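Local coordinates for translation initiation factor eIF-2B (Pyrococcus horikoshii, PDB 1VB5), which probably catalyses the exchange of GDP for GTP on initiation factor 2, as a regulatory subunit of archaeal initiation factor 2B, at residues 111-116 with 177-183. Residues are numbered along the deposited sequence; the frame is centred on the assembly and turned at random.
Sequences DVIITH and EASIAIV
S179 and V112 grip each other twice just ahead of strand 180-183, beside the parallel strand 111-115: the S179 amide gives a bond to V112 O (2.9 Å), and V112 N gives one to S179 OG (3.0 Å). A chi1 of 63° sets the serine OG between its own backbone N and carbonyl carbon, facing V112 N, where it accepts a bond that a strand carbonyl would ordinarily take. It also lies unusually close to D111 OD1, so close that the bond there is doubtful in detail. OD2 of D111 accepts from the amide of D108, which helps to hold the carboxylate. Further along, I114 is bracketed in the usual parallel manner, its N bonded to I180 O and its O to the amide of I182, each at 3.1 Å. T115 extends the pairing with its side chain: OG1, anti to the backbone N (chi1 -171°), reaches I182 O at 2.7 Å. On one face of the sheet I113 and I180 lie side by side, CG1 against CG2 at 3.9 Å. On the other, I114 CG2 rests on the methyls of both A181 (3.6 Å) and A178, while A181 also meets C207 of helix 200-209. Strand 136-141 flanks 111-115 and strand 214-217 flanks 180-183. The neighbours 111-115 and 180-183, first and fourth in the parallel order 3-2-1-4-5, form the switch point of a Rossmann-like alpha/beta domain.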
loop_
_atom_site.group_PDB
_atom_site.type_symbol
_atom_site.label_atom_id
_atom_site.label_comp_id
_atom_site.label_asym_id
_atom_site.label_seq_id
_atom_site.Cartn_x
_atom_site.Cartn_y
_atom_site.Cartn_z
ATOM N N ASP B 111 19.459 14.031 -4.203
ATOM C CA ASP B 111 18.698 12.815 -3.916
ATOM C C ASP B 111 17.204 13.070 -3.737
ATOM O O ASP B 111 16.778 14.157 -3.340
ATOM C CB ASP B 111 19.185 12.152 -2.620
ATOM C CG ASP B 111 20.180 11.024 -2.852
ATOM O OD1 ASP B 111 20.134 10.358 -3.911
ATOM O OD2 ASP B 111 20.997 10.783 -1.940
ATOM N N VAL B 112 16.415 12.047 -4.040
ATOM C CA VAL B 112 14.980 12.080 -3.822
ATOM C C VAL B 112 14.812 10.828 -2.970
ATOM O O VAL B 112 14.920 9.708 -3.465
ATOM C CB VAL B 112 14.174 11.948 -5.118
ATOM C CG1 VAL B 112 12.689 11.779 -4.779
ATOM C CG2 VAL B 112 14.367 13.204 -5.978
ATOM N N ILE B 113 14.706 11.027 -1.701
ATOM C CA ILE B 113 14.588 9.940 -0.733
ATOM C C ILE B 113 13.145 9.497 -0.501
ATOM O O ILE B 113 12.279 10.316 -0.206
ATOM C CB ILE B 113 15.177 10.364 0.631
ATOM C CG1 ILE B 113 16.595 10.912 0.442
ATOM C CG2 ILE B 113 15.186 9.181 1.593
ATOM C CD1 ILE B 113 17.147 11.618 1.681
ATOM N N ILE B 114 12.885 8.203 -0.637
ATOM C CA ILE B 114 11.543 7.695 -0.399
ATOM C C ILE B 114 11.606 6.857 0.864
ATOM O O ILE B 114 12.585 6.137 1.096
ATOM C CB ILE B 114 11.021 6.836 -1.582
ATOM C CG1 ILE B 114 9.561 6.452 -1.334
ATOM C CG2 ILE B 114 11.865 5.584 -1.743
ATOM C CD1 ILE B 114 8.841 5.920 -2.568
ATOM N N THR B 115 10.574 6.966 1.692
ATOM C CA THR B 115 10.531 6.221 2.936
ATOM C C THR B 115 9.093 5.808 3.221
ATOM O O THR B 115 8.174 6.213 2.507
ATOM C CB THR B 115 11.095 7.073 4.119
ATOM O OG1 THR B 115 11.243 6.244 5.283
ATOM C CG2 THR B 115 10.170 8.242 4.437
ATOM N N HIS B 116 8.907 5.009 4.268
ATOM C CA HIS B 116 7.588 4.502 4.636
ATOM C C HIS B 116 7.460 4.526 6.156
ATOM O O HIS B 116 8.440 4.312 6.866
ATOM C CB HIS B 116 7.434 3.070 4.087
ATOM C CG HIS B 116 6.172 2.377 4.501
ATOM N ND1 HIS B 116 4.919 2.905 4.277
ATOM C CD2 HIS B 116 5.972 1.184 5.112
ATOM C CE1 HIS B 116 4.002 2.070 4.733
ATOM N NE2 HIS B 116 4.614 1.018 5.244
ATOM N N GLU B 177 10.677 7.577 -9.142
ATOM C CA GLU B 177 11.185 8.941 -9.039
ATOM C C GLU B 177 12.323 9.055 -8.024
ATOM O O GLU B 177 13.163 9.945 -8.119
ATOM C CB GLU B 177 10.050 9.885 -8.623
ATOM C CG GLU B 177 8.748 9.673 -9.382
ATOM C CD GLU B 177 8.835 10.085 -10.842
ATOM O OE1 GLU B 177 7.890 9.772 -11.602
ATOM O OE2 GLU B 177 9.838 10.729 -11.228
ATOM N N ALA B 178 12.340 8.155 -7.048
ATOM C CA ALA B 178 13.358 8.182 -6.005
ATOM C C ALA B 178 14.724 7.778 -6.523
ATOM O O ALA B 178 14.828 7.104 -7.546
ATOM C CB ALA B 178 12.952 7.261 -4.860
ATOM N N SER B 179 15.767 8.195 -5.814
ATOM C CA SER B 179 17.135 7.848 -6.180
ATOM C C SER B 179 17.695 6.945 -5.081
ATOM O O SER B 179 18.745 6.315 -5.243
ATOM C CB SER B 179 17.993 9.105 -6.297
ATOM O OG SER B 179 18.074 9.770 -5.048
ATOM N N ILE B 180 16.985 6.896 -3.957
ATOM C CA ILE B 180 17.399 6.075 -2.829
ATOM C C ILE B 180 16.258 5.937 -1.831
ATOM O O ILE B 180 15.447 6.845 -1.670
ATOM C CB ILE B 180 18.641 6.683 -2.123
ATOM C CG1 ILE B 180 19.100 5.772 -0.986
ATOM C CG2 ILE B 180 18.316 8.066 -1.585
ATOM C CD1 ILE B 180 20.454 6.175 -0.392
ATOM N N ALA B 181 16.196 4.785 -1.177
ATOM C CA ALA B 181 15.163 4.512 -0.194
ATOM C C ALA B 181 15.825 4.284 1.163
ATOM O O ALA B 181 16.858 3.614 1.256
ATOM C CB ALA B 181 14.364 3.275 -0.606
ATOM N N ILE B 182 15.228 4.853 2.205
ATOM C CA ILE B 182 15.737 4.717 3.559
ATOM C C ILE B 182 14.569 4.511 4.511
ATOM O O ILE B 182 13.737 5.400 4.677
ATOM C CB ILE B 182 16.517 5.981 4.009
ATOM C CG1 ILE B 182 17.715 6.217 3.090
ATOM C CG2 ILE B 182 16.999 5.815 5.446
ATOM C CD1 ILE B 182 18.544 7.448 3.452
ATOM N N VAL B 183 14.499 3.333 5.122
ATOM C CA VAL B 183 13.438 3.037 6.071
ATOM C C VAL B 183 14.059 2.603 7.393
ATOM O O VAL B 183 15.252 2.288 7.460
ATOM C CB VAL B 183 12.509 1.907 5.559
ATOM C CG1 VAL B 183 11.897 2.306 4.210
ATOM C CG2 VAL B 183 13.283 0.601 5.427
#